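Side-chain contacts in TipC2 (Streptococcus intermedius B196, PDB 6DHX), which probably acts as an immunity protein that protects its producer from an antibacterial toxin exported by the type VII secretion system: residues 27-32 with 79-84; 49-52 with 58-61; 63-68 with 167-172. One frame throughout, in Å; residues are numbered along the deposited sequence.

Contact 1 (27-32 with 79-84); sequences QETEKT and IDFSFL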
loop_
_atom_site.group_PDB
_atom_site.type_symbol
_atom_site.label_atom_id
_atom_site.label_comp_id
_atom_site.label_asym_id
_atom_site.label_seq_id
_atom_site.Cartn_x
_atom_site.Cartn_y
_atom_site.Cartn_z
ATOM N N GLN A 27 10.976 3.604 8.660
ATOM C CA GLN A 27 12.022 4.343 9.379
ATOM C C GLN A 27 12.856 5.182 8.435
ATOM O O GLN A 27 13.277 6.287 8.789
ATOM C CB GLN A 27 12.907 3.354 10.157
ATOM C CG GLN A 27 12.079 2.721 11.303
ATOM C CD GLN A 27 12.825 1.685 12.127
ATOM O OE1 GLN A 27 12.224 0.684 12.529
ATOM N NE2 GLN A 27 14.132 1.909 12.407
ATOM N N GLU A 28 13.183 4.650 7.253
ATOM C CA GLU A 28 14.005 5.480 6.374
ATOM C C GLU A 28 13.186 6.643 5.833
ATOM O O GLU A 28 13.744 7.733 5.628
ATOM C CB GLU A 28 14.567 4.635 5.245
ATOM C CG GLU A 28 15.479 5.379 4.251
ATOM C CD GLU A 28 16.816 5.855 4.807
ATOM O OE1 GLU A 28 17.199 5.511 5.942
ATOM O OE2 GLU A 28 17.505 6.551 4.033
ATOM N N THR A 29 11.880 6.427 5.616
ATOM C CA THR A 29 11.059 7.563 5.168
ATOM C C THR A 29 10.896 8.582 6.267
ATOM O O THR A 29 11.008 9.773 5.998
ATOM C CB THR A 29 9.696 7.093 4.636
ATOM O OG1 THR A 29 9.926 6.159 3.573
ATOM C CG2 THR A 29 8.880 8.350 4.089
ATOM N N GLU A 30 10.686 8.151 7.526
ATOM C CA GLU A 30 10.557 9.136 8.581
ATOM C C GLU A 30 11.863 9.910 8.800
ATOM O O GLU A 30 11.842 11.112 9.142
ATOM C CB GLU A 30 10.101 8.434 9.882
ATOM C CG GLU A 30 9.634 9.467 10.930
ATOM C CD GLU A 30 10.787 10.032 11.778
ATOM O OE1 GLU A 30 11.857 9.380 11.844
ATOM O OE2 GLU A 30 10.636 11.134 12.374
ATOM N N LYS A 31 13.001 9.236 8.591
ATOM C CA LYS A 31 14.292 9.875 8.745
ATOM C C LYS A 31 14.535 10.941 7.683
ATOM O O LYS A 31 15.164 11.958 7.983
ATOM C CB LYS A 31 15.393 8.796 8.685
ATOM C CG LYS A 31 16.796 9.382 8.607
ATOM C CD LYS A 31 17.823 8.218 8.438
ATOM C CE LYS A 31 19.250 8.718 8.463
ATOM N NZ LYS A 31 20.238 7.589 8.532
ATOM N N THR A 32 14.032 10.723 6.459
ATOM C CA THR A 32 14.407 11.539 5.303
ATOM C C THR A 32 13.314 12.476 4.790
ATOM O O THR A 32 13.651 13.417 4.051
ATOM C CB THR A 32 14.837 10.656 4.125
ATOM O OG1 THR A 32 13.764 9.830 3.681
ATOM C CG2 THR A 32 16.026 9.721 4.558
ATOM N N ILE A 79 1.483 4.827 -1.619
ATOM C CA ILE A 79 1.993 4.517 -0.280
ATOM C C ILE A 79 1.736 5.729 0.590
ATOM O O ILE A 79 2.220 6.811 0.280
ATOM C CB ILE A 79 3.500 4.200 -0.273
ATOM C CG1 ILE A 79 3.861 3.169 -1.356
ATOM C CG2 ILE A 79 3.899 3.721 1.140
ATOM C CD1 ILE A 79 5.393 2.995 -1.538
ATOM N N ASP A 80 0.975 5.560 1.662
ATOM C CA ASP A 80 0.733 6.650 2.605
ATOM C C ASP A 80 1.464 6.363 3.905
ATOM O O ASP A 80 1.486 5.227 4.357
ATOM C CB ASP A 80 -0.767 6.814 2.918
ATOM C CG ASP A 80 -1.528 7.456 1.792
ATOM O OD1 ASP A 80 -0.937 8.261 1.081
ATOM O OD2 ASP A 80 -2.709 7.104 1.547
ATOM N N PHE A 81 2.020 7.397 4.535
ATOM C CA PHE A 81 2.714 7.257 5.815
ATOM C C PHE A 81 1.967 8.000 6.912
ATOM O O PHE A 81 1.607 9.168 6.711
ATOM C CB PHE A 81 4.126 7.849 5.683
ATOM C CG PHE A 81 5.007 7.035 4.808
ATOM C CD1 PHE A 81 4.955 7.174 3.424
ATOM C CD2 PHE A 81 5.861 6.075 5.360
ATOM C CE1 PHE A 81 5.765 6.386 2.559
ATOM C CE2 PHE A 81 6.664 5.277 4.523
ATOM C CZ PHE A 81 6.596 5.420 3.104
ATOM N N SER A 82 1.705 7.328 8.043
ATOM C CA SER A 82 1.045 7.972 9.182
ATOM C C SER A 82 2.038 7.896 10.322
ATOM O O SER A 82 2.225 6.830 10.918
ATOM C CB SER A 82 -0.277 7.303 9.568
ATOM O OG SER A 82 -1.192 7.385 8.487
ATOM N N PHE A 83 2.702 9.008 10.592
ATOM C CA PHE A 83 3.724 9.007 11.636
ATOM C C PHE A 83 3.212 9.478 12.986
ATOM O O PHE A 83 3.834 9.176 14.021
ATOM C CB PHE A 83 4.878 9.942 11.257
ATOM C CG PHE A 83 5.614 9.574 10.016
ATOM C CD1 PHE A 83 6.064 8.274 9.803
ATOM C CD2 PHE A 83 5.922 10.574 9.065
ATOM C CE1 PHE A 83 6.787 7.949 8.661
ATOM C CE2 PHE A 83 6.628 10.250 7.925
ATOM C CZ PHE A 83 7.078 8.947 7.716
ATOM N N LEU A 84 2.141 10.258 13.003
ATOM C CA LEU A 84 1.798 11.038 14.186
ATOM C C LEU A 84 0.712 10.412 15.057
ATOM O O LEU A 84 0.544 10.850 16.200
ATOM C CB LEU A 84 1.307 12.434 13.756
ATOM C CG LEU A 84 2.293 13.586 13.623
ATOM C CD1 LEU A 84 3.642 13.177 13.085
ATOM C CD2 LEU A 84 1.670 14.742 12.804
#

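Contact 2 (49-52 with 58-61); sequences SYQE and KFYP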
loop_
_atom_site.group_PDB
_atom_site.type_symbol
_atom_site.label_atom_id
_atom_site.label_comp_id
_atom_site.label_asym_id
_atom_site.label_seq_id
_atom_site.Cartn_x
_atom_site.Cartn_y
_atom_site.Cartn_z
ATOM N N SER A 49 3.053 15.852 -0.433
ATOM C CA SER A 49 2.990 16.251 0.969
ATOM C C SER A 49 1.574 16.721 1.239
ATOM O O SER A 49 1.138 17.711 0.644
ATOM C CB SER A 49 3.966 17.410 1.245
ATOM O OG SER A 49 5.329 17.001 1.058
ATOM N N TYR A 50 0.876 16.068 2.165
ATOM C CA TYR A 50 -0.501 16.432 2.495
ATOM C C TYR A 50 -0.637 16.842 3.959
ATOM O O TYR A 50 0.038 16.298 4.843
ATOM C CB TYR A 50 -1.418 15.242 2.201
ATOM C CG TYR A 50 -1.431 14.833 0.750
ATOM C CD1 TYR A 50 -1.695 15.780 -0.240
ATOM C CD2 TYR A 50 -1.244 13.506 0.369
ATOM C CE1 TYR A 50 -1.752 15.443 -1.566
ATOM C CE2 TYR A 50 -1.285 13.156 -0.991
ATOM C CZ TYR A 50 -1.568 14.131 -1.936
ATOM O OH TYR A 50 -1.620 13.827 -3.268
ATOM N N GLN A 51 -1.541 17.791 4.227
ATOM C CA GLN A 51 -1.686 18.321 5.572
ATOM C C GLN A 51 -2.051 17.224 6.578
ATOM O O GLN A 51 -2.964 16.426 6.338
ATOM C CB GLN A 51 -2.771 19.397 5.575
ATOM C CG GLN A 51 -3.030 19.947 6.944
ATOM C CD GLN A 51 -1.944 20.924 7.384
ATOM O OE1 GLN A 51 -1.192 20.648 8.325
ATOM N NE2 GLN A 51 -1.870 22.070 6.720
ATOM N N GLU A 52 -1.357 17.199 7.724
ATOM C CA GLU A 52 -1.710 16.253 8.782
ATOM C C GLU A 52 -2.999 16.686 9.453
ATOM O O GLU A 52 -3.151 17.848 9.848
ATOM C CB GLU A 52 -0.619 16.152 9.854
ATOM C CG GLU A 52 0.707 15.556 9.341
ATOM C CD GLU A 52 0.787 14.038 9.582
ATOM O OE1 GLU A 52 -0.237 13.405 9.946
ATOM O OE2 GLU A 52 1.918 13.521 9.402
ATOM N N LYS A 58 2.031 20.541 10.135
ATOM C CA LYS A 58 2.826 19.451 9.582
ATOM C C LYS A 58 2.141 18.793 8.386
ATOM O O LYS A 58 0.908 18.736 8.294
ATOM C CB LYS A 58 3.099 18.369 10.653
ATOM C CG LYS A 58 3.919 18.894 11.831
ATOM C CD LYS A 58 4.169 17.796 12.857
ATOM C CE LYS A 58 4.910 18.320 14.077
ATOM N NZ LYS A 58 5.104 17.210 15.053
ATOM N N PHE A 59 2.960 18.215 7.524
ATOM C CA PHE A 59 2.525 17.479 6.345
ATOM C C PHE A 59 3.071 16.076 6.377
ATOM O O PHE A 59 4.195 15.860 6.854
ATOM C CB PHE A 59 3.030 18.131 5.050
ATOM C CG PHE A 59 2.461 19.482 4.812
ATOM C CD1 PHE A 59 3.072 20.617 5.332
ATOM C CD2 PHE A 59 1.277 19.633 4.087
ATOM C CE1 PHE A 59 2.519 21.902 5.128
ATOM C CE2 PHE A 59 0.718 20.909 3.877
ATOM C CZ PHE A 59 1.343 22.049 4.402
ATOM N N TYR A 60 2.220 15.085 5.900
ATOM C CA TYR A 60 2.754 13.715 5.803
ATOM C C TYR A 60 3.090 13.383 4.372
ATOM O O TYR A 60 2.525 13.978 3.459
ATOM C CB TYR A 60 1.734 12.691 6.322
ATOM C CG TYR A 60 0.454 12.597 5.511
ATOM C CD1 TYR A 60 0.336 11.701 4.443
ATOM C CD2 TYR A 60 -0.678 13.340 5.873
ATOM C CE1 TYR A 60 -0.848 11.573 3.749
ATOM C CE2 TYR A 60 -1.881 13.212 5.158
ATOM C CZ TYR A 60 -1.939 12.320 4.105
ATOM O OH TYR A 60 -3.092 12.131 3.373
ATOM N N PRO A 61 4.071 12.504 4.161
ATOM C CA PRO A 61 4.451 12.117 2.796
ATOM C C PRO A 61 3.531 11.013 2.273
ATOM O O PRO A 61 3.073 10.127 3.010
ATOM C CB PRO A 61 5.889 11.590 2.965
ATOM C CG PRO A 61 5.898 10.997 4.339
ATOM C CD PRO A 61 4.855 11.761 5.181
HETATM O O HOH W 1 4.354 14.778 9.307
#

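Contact 3 (63-68 with 167-172); sequences ILYKDI and LKDWCS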
loop_
_atom_site.group_PDB
_atom_site.type_symbol
_atom_site.label_atom_id
_atom_site.label_comp_id
_atom_site.label_asym_id
_atom_site.label_seq_id
_atom_site.Cartn_x
_atom_site.Cartn_y
_atom_site.Cartn_z
ATOM N N ILE A 63 3.214 8.684 -1.507
ATOM C CA ILE A 63 3.919 8.295 -2.724
ATOM C C ILE A 63 2.865 7.838 -3.721
ATOM O O ILE A 63 1.980 7.044 -3.364
ATOM C CB ILE A 63 4.916 7.151 -2.444
ATOM C CG1 ILE A 63 5.832 7.475 -1.231
ATOM C CG2 ILE A 63 5.684 6.779 -3.710
ATOM C CD1 ILE A 63 6.622 8.837 -1.346
ATOM N N LEU A 64 2.946 8.328 -4.945
ATOM C CA LEU A 64 1.956 7.983 -5.968
ATOM C C LEU A 64 2.702 7.528 -7.214
ATOM O O LEU A 64 3.549 8.276 -7.739
ATOM C CB LEU A 64 1.083 9.227 -6.328
ATOM C CG LEU A 64 -0.030 8.976 -7.337
ATOM C CD1 LEU A 64 -1.079 8.027 -6.643
ATOM C CD2 LEU A 64 -0.746 10.256 -7.787
ATOM N N TYR A 65 2.385 6.329 -7.709
ATOM C CA TYR A 65 3.042 5.889 -8.937
ATOM C C TYR A 65 2.567 6.718 -10.122
ATOM O O TYR A 65 1.371 6.978 -10.283
ATOM C CB TYR A 65 2.784 4.392 -9.203
ATOM C CG TYR A 65 3.817 3.567 -8.494
ATOM C CD1 TYR A 65 3.769 3.412 -7.104
ATOM C CD2 TYR A 65 4.883 3.002 -9.189
ATOM C CE1 TYR A 65 4.769 2.692 -6.398
ATOM C CE2 TYR A 65 5.893 2.293 -8.517
ATOM C CZ TYR A 65 5.822 2.144 -7.130
ATOM O OH TYR A 65 6.789 1.441 -6.460
ATOM N N LYS A 66 3.530 7.126 -10.957
ATOM C CA LYS A 66 3.247 7.887 -12.169
ATOM C C LYS A 66 2.521 7.021 -13.191
ATOM O O LYS A 66 2.693 5.806 -13.249
ATOM C CB LYS A 66 4.557 8.413 -12.798
ATOM C CG LYS A 66 5.369 9.383 -11.913
ATOM C CD LYS A 66 6.764 9.682 -12.504
ATOM C CE LYS A 66 7.558 10.699 -11.653
ATOM N NZ LYS A 66 8.980 10.916 -12.211
ATOM N N ASP A 67 1.719 7.672 -14.029
ATOM C CA ASP A 67 0.974 6.951 -15.059
ATOM C C ASP A 67 1.890 6.118 -15.959
ATOM O O ASP A 67 1.546 4.979 -16.302
ATOM C CB ASP A 67 0.151 7.937 -15.877
ATOM C CG ASP A 67 -0.873 8.661 -15.042
ATOM O OD1 ASP A 67 -1.327 8.091 -14.016
ATOM O OD2 ASP A 67 -1.229 9.802 -15.413
ATOM N N ILE A 68 3.073 6.651 -16.324
ATOM C CA ILE A 68 4.060 5.886 -17.107
ATOM C C ILE A 68 4.405 4.561 -16.437
ATOM O O ILE A 68 4.778 3.585 -17.109
ATOM C CB ILE A 68 5.344 6.723 -17.355
ATOM C CG1 ILE A 68 6.494 5.860 -17.882
ATOM C CG2 ILE A 68 5.864 7.373 -16.106
ATOM C CD1 ILE A 68 6.474 5.602 -19.359
ATOM N N LEU A 167 7.825 -3.316 -3.546
ATOM C CA LEU A 167 8.950 -3.704 -2.692
ATOM C C LEU A 167 10.216 -3.902 -3.523
ATOM O O LEU A 167 11.334 -3.637 -3.046
ATOM C CB LEU A 167 8.629 -4.965 -1.880
ATOM C CG LEU A 167 7.509 -4.794 -0.833
ATOM C CD1 LEU A 167 7.289 -6.113 -0.052
ATOM C CD2 LEU A 167 7.845 -3.632 0.182
ATOM N N LYS A 168 10.076 -4.342 -4.762
ATOM C CA LYS A 168 11.256 -4.449 -5.627
ATOM C C LYS A 168 11.826 -3.055 -5.920
ATOM O O LYS A 168 13.053 -2.850 -5.940
ATOM C CB LYS A 168 10.866 -5.171 -6.916
ATOM C CG LYS A 168 12.049 -5.517 -7.803
ATOM C CD LYS A 168 11.577 -6.206 -9.070
ATOM C CE LYS A 168 12.727 -6.822 -9.853
ATOM N NZ LYS A 168 12.215 -7.548 -11.040
ATOM N N ASP A 169 10.934 -2.072 -6.093
ATOM C CA ASP A 169 11.354 -0.677 -6.250
ATOM C C ASP A 169 12.086 -0.176 -5.015
ATOM O O ASP A 169 13.088 0.532 -5.133
ATOM C CB ASP A 169 10.147 0.233 -6.514
ATOM C CG ASP A 169 9.669 0.178 -7.951
ATOM O OD1 ASP A 169 10.369 -0.409 -8.790
ATOM O OD2 ASP A 169 8.587 0.711 -8.239
ATOM N N TRP A 170 11.545 -0.467 -3.819
ATOM C CA TRP A 170 12.237 -0.091 -2.585
ATOM C C TRP A 170 13.657 -0.618 -2.581
ATOM O O TRP A 170 14.614 0.113 -2.266
ATOM C CB TRP A 170 11.489 -0.674 -1.368
ATOM C CG TRP A 170 12.240 -0.383 -0.093
ATOM C CD1 TRP A 170 12.908 -1.282 0.718
ATOM C CD2 TRP A 170 12.430 0.917 0.495
ATOM N NE1 TRP A 170 13.497 -0.603 1.776
ATOM C CE2 TRP A 170 13.219 0.736 1.667
ATOM C CE3 TRP A 170 11.997 2.206 0.146
ATOM C CZ2 TRP A 170 13.572 1.804 2.513
ATOM C CZ3 TRP A 170 12.357 3.301 1.004
ATOM C CH2 TRP A 170 13.131 3.080 2.158
ATOM N N CYS A 171 13.817 -1.906 -2.942
ATOM C CA CYS A 171 15.162 -2.492 -2.943
ATOM C C CYS A 171 16.054 -1.919 -4.046
ATOM O O CYS A 171 17.282 -2.056 -3.954
ATOM C CB CYS A 171 15.098 -4.043 -3.053
ATOM S SG CYS A 171 14.219 -4.732 -1.546
ATOM N N SER A 172 15.495 -1.190 -5.010
ATOM C CA SER A 172 16.319 -0.519 -6.015
ATOM C C SER A 172 16.841 0.838 -5.557
ATOM O O SER A 172 17.783 1.350 -6.171
ATOM C CB SER A 172 15.519 -0.309 -7.313
ATOM O OG SER A 172 14.664 0.815 -7.227
#

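Contact 1 (27-32 with 79-84)
Helix-on-sheet packing brings Thr29 and Glu30, near the end of helix 21-32, against Phe81 on strand 74-82 and Phe83 just beyond its end. The strand belongs to a mixed, largely antiparallel sheet, and the contact is a worked example of how aliphatic parts of helix side chains, a methyl and a methylene, settle on aromatic rings. No hydrogen bond joins the two segments; the grip is CH-pi. The methyl CG2 of Thr29 stands over the centre of the Phe81 ring, 3.7 Å from its centroid and only 8° off the ring normal. That methyl lies anti to the backbone N, and the hydroxyl on the other branch is turned beside N instead. There OG1 hydrogen-bonds the carbonyl of Ile25 one helical turn back, so the polar atom is satisfied within the helix although it also comes within 3.4 Å of Phe81 CZ. Ile63 and Pro61 pack on Phe81 from the neighbouring strand. Phe83 is clamped on both faces. Over one of them lies Glu30, whose CG sits 3.9 Å from the ring centroid; over the opposite face, displaced toward the rim, is Phe81 CB. Of the Glu30 side chain the methylenes CB and CG meet the ring, with CA close to Phe83 CZ, while the bend at chi2 (-86°) turns the carboxylate away, almost perpendicular to the ring. Tyr26 meets Phe83 edge-to-face. The Phe83 rim is also used: Thr29 CG2 reaches it near the ring plane, 4.1 Å from Phe83 CZ.

Contact 2 (49-52 with 58-61)
Strands 45-51 and 59-65 form an antiparallel beta hairpin, their short segments inclined at 142°, with Tyr50 and Tyr60 as a hydrogen-bonded pair flanked by the non-hydrogen-bonded pairs Ser49-Pro61 and Gln51-Phe59. Tyr60 N gives a bond of 2.7 Å to Tyr50 O, Tyr50 N returns one to Tyr60 O, and toward the turn Glu52 N donates to Lys58 O at 2.8 Å. The two tyrosines share a face of the sheet yet are turned differently. Tyr60 holds CG between its backbone N and carbonyl carbon (chi1 65°), which carries the ring over toward strand 45-51, against Tyr50. Tyr50 CB rests over one face of that ring, off-centre toward the rim, 3.5 Å from Tyr60 CZ. Beyond it the Tyr50 ring presents an edge to the same residue in an offset edge-to-face pair, centroids 5.8 Å apart and planes at 62°. Glu52 approaches Tyr60 at its root: the bend in its chain brings OE2 within 3.2 Å of Tyr60 CB. A water donates to both Glu52 OE2 and Phe59 O, each at 2.7 Å, and so ties the carboxylate to the opposite strand. Leu84 packs on Glu52 from outside the hairpin. The Phe59 ring stands beside the Tyr50-Gln51 peptide, its CD2 3.4 Å from Gln51 N and its edge toward Tyr50 CA; Phe59 CB lies 4.0 Å from Ser49 CB. Being largely at the surface, this end of the hairpin relies on backbone bonds, a CH-pi and aromatic brace and a water bridge rather than on a buried core; OE2 accepts from the water as an ionised carboxylate would, although this alone does not settle its charge.

Contact 3 (63-68 with 167-172)
Tyr65 OH donates a hydrogen bond of 2.6 Å to Asp169 OD2, joining the end of strand 59-65 to helix 151-173. It is a single polar strut in helix-on-sheet packing: the CA atoms of Tyr65 and Asp169 stay 10.9 Å apart, and the side chains bridge that gap by reaching toward each other from opposite directions. Both leave their backbones with CG anti to the carbonyl carbon (Asp169 chi1 -79°), which points phenol and carboxylate at each other. The two planes are 18° apart. OD2 accepts the bond through its anti lone pair, the one directed away from OD1. The same oxygen lies at the ring edge, in its plane, 3.1 Å from Tyr65 CE2. Val45 and Ile77, on the strands flanking Tyr65, pack against its side chain, and Leu42 touches Asp169; the phenol thus extends from an apolar setting to a partly exposed acid. A negative carboxylate there would probably favour the protonated phenol. On the helix side, Asp169 also contributes its main chain. Its carbonyl O accepts twice from Ser172, from the backbone N and, at 2.6 Å, from OG.

All three contacts use one end of the sheet's strand order, strands 45-51, 59-65 and 74-82. Strand 74-82 takes helix 21-32 in contact 1 and strand 59-65 takes helix 151-173 in contact 3, while contact 2 pairs 45-51 with 59-65. The centres of contacts 1 and 2 are about 10 Å apart. Contacts 1 and 3 have centres about 15 Å apart. Between the centres of contacts 2 and 3 it is about 20 Å. Along the chain, contact 2 is nested inside the loop closed by contact 1 and closes before contact 3 opens; contacts 1 and 3 interlock. Glu28 packs on Trp170, so the helices also meet. Early and late parts of the chain are thereby tied to the same sheet.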